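Local coordinates for beta-lactamase Mb2281c (Mycobacterium bovis, PDB 3I7J), which belongs to the beta-lactamase family of serine hydrolases and probably hydrolyses beta-lactams or related amide or ester substrates, at residues Q51-E56 and G120-E125; S110-R113 and I117-G120. All blocks are in the same frame, centred on the assembly; numbering follows the deposited sequence.

Contact 1: Q51-E56 and G120-E125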
loop_
_atom_site.group_PDB
_atom_site.type_symbol
_atom_site.label_atom_id
_atom_site.label_comp_id
_atom_site.label_asym_id
_atom_site.label_seq_id
_atom_site.Cartn_x
_atom_site.Cartn_y
_atom_site.Cartn_z
ATOM N N GLN A 51 -8.316 8.980 0.747
ATOM C CA GLN A 51 -9.453 8.548 1.538
ATOM C C GLN A 51 -9.844 9.667 2.504
ATOM O O GLN A 51 -11.027 9.937 2.709
ATOM C CB GLN A 51 -9.108 7.284 2.317
ATOM C CG GLN A 51 -9.098 6.017 1.468
ATOM C CD GLN A 51 -8.316 4.898 2.127
ATOM O OE1 GLN A 51 -8.297 4.786 3.349
ATOM N NE2 GLN A 51 -7.671 4.062 1.320
ATOM N N VAL A 52 -8.848 10.318 3.094
ATOM C CA VAL A 52 -9.115 11.417 4.007
ATOM C C VAL A 52 -9.782 12.552 3.223
ATOM O O VAL A 52 -10.711 13.187 3.716
ATOM C CB VAL A 52 -7.811 11.950 4.663
ATOM C CG1 VAL A 52 -8.114 13.202 5.485
ATOM C CG2 VAL A 52 -7.207 10.875 5.564
ATOM N N ALA A 53 -9.309 12.798 1.999
ATOM C CA ALA A 53 -9.871 13.857 1.160
ATOM C C ALA A 53 -11.356 13.619 0.861
ATOM O O ALA A 53 -12.151 14.566 0.830
ATOM C CB ALA A 53 -9.089 13.976 -0.139
ATOM N N VAL A 54 -11.730 12.363 0.643
ATOM C CA VAL A 54 -13.117 12.035 0.382
ATOM C C VAL A 54 -13.932 12.383 1.620
ATOM O O VAL A 54 -15.007 12.979 1.521
ATOM C CB VAL A 54 -13.304 10.523 0.059
ATOM C CG1 VAL A 54 -14.788 10.172 -0.007
ATOM C CG2 VAL A 54 -12.638 10.191 -1.274
ATOM N N GLU A 55 -13.418 12.029 2.794
ATOM C CA GLU A 55 -14.137 12.325 4.033
ATOM C C GLU A 55 -14.215 13.820 4.339
ATOM O O GLU A 55 -15.159 14.258 4.995
ATOM C CB GLU A 55 -13.522 11.552 5.212
ATOM C CG GLU A 55 -13.617 10.039 5.016
ATOM C CD GLU A 55 -13.813 9.265 6.310
ATOM O OE1 GLU A 55 -12.900 9.234 7.147
ATOM O OE2 GLU A 55 -14.883 8.682 6.484
ATOM N N GLU A 56 -13.238 14.597 3.869
ATOM C CA GLU A 56 -13.255 16.045 4.087
ATOM C C GLU A 56 -14.279 16.655 3.123
ATOM O O GLU A 56 -14.766 17.766 3.331
ATOM C CB GLU A 56 -11.873 16.683 3.818
ATOM C CG GLU A 56 -10.727 16.276 4.771
ATOM C CD GLU A 56 -9.381 16.952 4.446
ATOM O OE1 GLU A 56 -9.138 17.289 3.262
ATOM O OE2 GLU A 56 -8.551 17.128 5.374
ATOM N N GLY A 120 2.135 16.836 -1.860
ATOM C CA GLY A 120 3.095 16.378 -0.876
ATOM C C GLY A 120 2.737 16.934 0.491
ATOM O O GLY A 120 2.786 16.229 1.498
ATOM N N ARG A 121 2.367 18.209 0.524
ATOM C CA ARG A 121 1.992 18.858 1.769
ATOM C C ARG A 121 0.651 18.336 2.256
ATOM O O ARG A 121 0.424 18.241 3.456
ATOM C CB ARG A 121 1.929 20.375 1.575
ATOM C CG ARG A 121 1.395 21.145 2.768
ATOM C CD ARG A 121 1.275 22.619 2.429
ATOM N NE ARG A 121 0.695 23.397 3.517
ATOM C CZ ARG A 121 0.527 24.716 3.483
ATOM N NH1 ARG A 121 0.896 25.402 2.409
ATOM N NH2 ARG A 121 0.006 25.352 4.526
ATOM N N TYR A 122 -0.237 17.995 1.328
ATOM C CA TYR A 122 -1.540 17.475 1.712
ATOM C C TYR A 122 -1.366 16.125 2.404
ATOM O O TYR A 122 -2.031 15.834 3.402
ATOM C CB TYR A 122 -2.449 17.299 0.493
ATOM C CG TYR A 122 -3.841 16.852 0.879
ATOM C CD1 TYR A 122 -4.818 17.785 1.230
ATOM C CD2 TYR A 122 -4.154 15.492 0.991
ATOM C CE1 TYR A 122 -6.065 17.381 1.691
ATOM C CE2 TYR A 122 -5.402 15.077 1.451
ATOM C CZ TYR A 122 -6.347 16.029 1.802
ATOM O OH TYR A 122 -7.566 15.638 2.290
ATOM N N LEU A 123 -0.476 15.295 1.862
ATOM C CA LEU A 123 -0.207 13.977 2.442
ATOM C C LEU A 123 0.250 14.115 3.890
ATOM O O LEU A 123 -0.228 13.408 4.778
ATOM C CB LEU A 123 0.883 13.254 1.634
ATOM C CG LEU A 123 1.506 12.011 2.291
ATOM C CD1 LEU A 123 0.424 10.985 2.615
ATOM C CD2 LEU A 123 2.540 11.412 1.353
ATOM N N THR A 124 1.181 15.036 4.112
ATOM C CA THR A 124 1.733 15.286 5.437
ATOM C C THR A 124 0.661 15.708 6.437
ATOM O O THR A 124 0.539 15.120 7.506
ATOM C CB THR A 124 2.815 16.388 5.376
ATOM O OG1 THR A 124 3.853 15.988 4.474
ATOM C CG2 THR A 124 3.415 16.641 6.751
ATOM N N GLU A 125 -0.125 16.717 6.078
ATOM C CA GLU A 125 -1.159 17.230 6.964
ATOM C C GLU A 125 -2.348 16.305 7.163
ATOM O O GLU A 125 -3.004 16.348 8.202
ATOM C CB GLU A 125 -1.664 18.586 6.457
ATOM C CG GLU A 125 -0.558 19.570 6.096
ATOM C CD GLU A 125 -1.092 20.901 5.579
ATOM O OE1 GLU A 125 -2.265 20.956 5.154
ATOM O OE2 GLU A 125 -0.330 21.888 5.587
#

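Contact 2: S110-R113 and I117-G120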
loop_
_atom_site.group_PDB
_atom_site.type_symbol
_atom_site.label_atom_id
_atom_site.label_comp_id
_atom_site.label_asym_id
_atom_site.label_seq_id
_atom_site.Cartn_x
_atom_site.Cartn_y
_atom_site.Cartn_z
ATOM N N SER A 110 -5.857 15.468 -8.732
ATOM C CA SER A 110 -7.232 15.831 -8.416
ATOM C C SER A 110 -7.333 16.347 -6.982
ATOM O O SER A 110 -7.904 17.409 -6.741
ATOM C CB SER A 110 -8.167 14.632 -8.601
ATOM O OG SER A 110 -8.164 14.198 -9.953
ATOM N N VAL A 111 -6.770 15.600 -6.036
ATOM C CA VAL A 111 -6.809 15.998 -4.630
ATOM C C VAL A 111 -6.145 17.368 -4.477
ATOM O O VAL A 111 -6.656 18.240 -3.776
ATOM C CB VAL A 111 -6.080 14.950 -3.729
ATOM C CG1 VAL A 111 -6.029 15.431 -2.286
ATOM C CG2 VAL A 111 -6.801 13.609 -3.803
ATOM N N GLN A 112 -5.018 17.555 -5.156
ATOM C CA GLN A 112 -4.272 18.808 -5.110
ATOM C C GLN A 112 -5.093 19.993 -5.622
ATOM O O GLN A 112 -5.179 21.035 -4.969
ATOM C CB GLN A 112 -2.998 18.676 -5.945
ATOM C CG GLN A 112 -2.052 19.861 -5.850
ATOM C CD GLN A 112 -0.746 19.617 -6.577
ATOM O OE1 GLN A 112 -0.650 19.798 -7.785
ATOM N NE2 GLN A 112 0.263 19.182 -5.840
ATOM N N ARG A 113 -5.685 19.828 -6.801
ATOM C CA ARG A 113 -6.495 20.874 -7.416
ATOM C C ARG A 113 -7.749 21.212 -6.608
ATOM O O ARG A 113 -8.025 22.382 -6.335
ATOM C CB ARG A 113 -6.911 20.456 -8.829
ATOM C CG ARG A 113 -7.892 21.411 -9.493
ATOM C CD ARG A 113 -8.146 21.043 -10.947
ATOM N NE ARG A 113 -6.896 21.061 -11.715
ATOM C CZ ARG A 113 -6.275 19.979 -12.172
ATOM N NH1 ARG A 113 -6.785 18.770 -11.957
ATOM N NH2 ARG A 113 -5.126 20.113 -12.818
ATOM N N ILE A 117 -4.235 22.445 -2.011
ATOM C CA ILE A 117 -2.989 22.183 -1.299
ATOM C C ILE A 117 -2.038 21.290 -2.095
ATOM O O ILE A 117 -2.459 20.290 -2.676
ATOM C CB ILE A 117 -3.274 21.508 0.048
ATOM C CG1 ILE A 117 -4.251 22.371 0.851
ATOM C CG2 ILE A 117 -1.977 21.297 0.811
ATOM C CD1 ILE A 117 -4.692 21.748 2.160
ATOM N N GLU A 118 -0.755 21.647 -2.121
ATOM C CA GLU A 118 0.228 20.851 -2.856
ATOM C C GLU A 118 0.149 19.429 -2.305
ATOM O O GLU A 118 0.192 19.224 -1.089
ATOM C CB GLU A 118 1.627 21.449 -2.684
ATOM C CG GLU A 118 2.681 20.791 -3.561
ATOM C CD GLU A 118 3.310 19.597 -2.895
ATOM O OE1 GLU A 118 3.710 18.646 -3.603
ATOM O OE2 GLU A 118 3.417 19.621 -1.650
ATOM N N PHE A 119 0.035 18.445 -3.193
ATOM C CA PHE A 119 -0.130 17.073 -2.734
ATOM C C PHE A 119 0.848 16.558 -1.691
ATOM O O PHE A 119 0.435 15.889 -0.748
ATOM C CB PHE A 119 -0.170 16.077 -3.893
ATOM C CG PHE A 119 -0.660 14.723 -3.469
ATOM C CD1 PHE A 119 -1.993 14.539 -3.117
ATOM C CD2 PHE A 119 0.223 13.666 -3.307
ATOM C CE1 PHE A 119 -2.434 13.323 -2.603
ATOM C CE2 PHE A 119 -0.205 12.446 -2.792
ATOM C CZ PHE A 119 -1.535 12.280 -2.439
ATOM N N GLY A 120 2.135 16.836 -1.860
ATOM C CA GLY A 120 3.095 16.378 -0.876
ATOM C C GLY A 120 2.737 16.934 0.491
ATOM O O GLY A 120 2.786 16.229 1.498
#

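Contact 1: Q51-E56 and G120-E125
Y122 reaches across to helix 42-56 and makes the one hydrogen bond of this contact. Its hydroxyl donates to E56 OE1, and the distance from Y122 OH to E56 OE1 is very short at 2.5 Å. E56 OE1 lies at the ring edge, in the ring plane, while the carboxylate stands almost upright to the ring, 88° from it. The E56 chain runs extended beyond CG and meets the tyrosine from the opposite direction. Y122 is buried, whereas E56 is exposed.

The apolar contact is between A53 and the ring. A53 CB lies 3.9 Å from Y122 CZ and approaches the ring obliquely. Van der Waals contacts surround the hydroxyl. A53 CA is 3.1 Å from Y122 OH, and V52 adds a looser touch, CG1 to Y122 OH at 4.1 Å.

Y122 CG is anti to the backbone N (chi1 -176°), a torsion that sends the ring across to the other helix. The two helix segments cross at 80° with their axes 11.2 Å apart, so the long tyrosine side chain spans the separation. Helix 101-115 packs against the same place, with S115 also touching Y122. Helix 171-177 packs against Q51, V54 and E55 of helix 42-56.

Contact 2: S110-R113 and I117-G120
Q112 and F119 bring their CA atoms to 5.1 Å, where the chain leaves helix 101-115, passes through a short turn and enters helix 119-131. The backbone carbonyl of I117 faces the first helix. Q112 CA makes a CA-H...O contact with I117 O at 3.4 Å, and Q112 CG lies 3.2 Å from the same oxygen.

Q112 contributes the largest share of the buried surface. Its CG is anti to the backbone N (chi1 -173°), and the chain stays extended, which carries the amide alongside E118 and F119. The amide is probably turned over in the model. Turned back, its oxygen would face F119 N, where a hydrogen bond may form.

V111 meets F119 at the ring edge. V111 CB lies near the ring plane, 4.1 Å from F119 CE1, and the two side chains are set at a slant to each other. F119 also touches V46 of helix 42-56.

E118 is the N-cap of helix 119-131. Its chain bends at chi2 (-88°) and folds back over the first turn. G120 N donates to E118 OE1 at 3.0 Å, meeting it from above the carboxylate plane. The other oxygen, E118 OE2, accepts from R121 N.

The short turn between helices 101-115 and 119-131 thus combines two kinds of chemistry. The contact of V111 with F119 is buried. The E118 cap is exposed, and its one carboxylate accepts from two backbone N-H groups at the helix start. Its negative charge would probably interact favourably with the positive, N-terminal end of the helix dipole.

The centres of contact 1 and contact 2 lie about 8 Å apart, on the same side of the chain's centre. Three helices meet here. Helix 42-56 comes first along the chain, then helix 101-115, then helix 119-131. Contact 2 joins the last two across a short turn, whereas contact 1 links helices far apart in sequence. Their segments overlap at G120, near the start of helix 119-131. V111 CG1 bridges them, 3.8 Å from Y122 CD2 and 4.0 Å from A53 CB. A probable SxxK pattern, S40 and K43, lies at the start of helix 42-56, as in serine beta-lactamases. Contact 1 uses the C-terminal end of that helix, away from the pattern; contact 2 joins the two helices packed beside it.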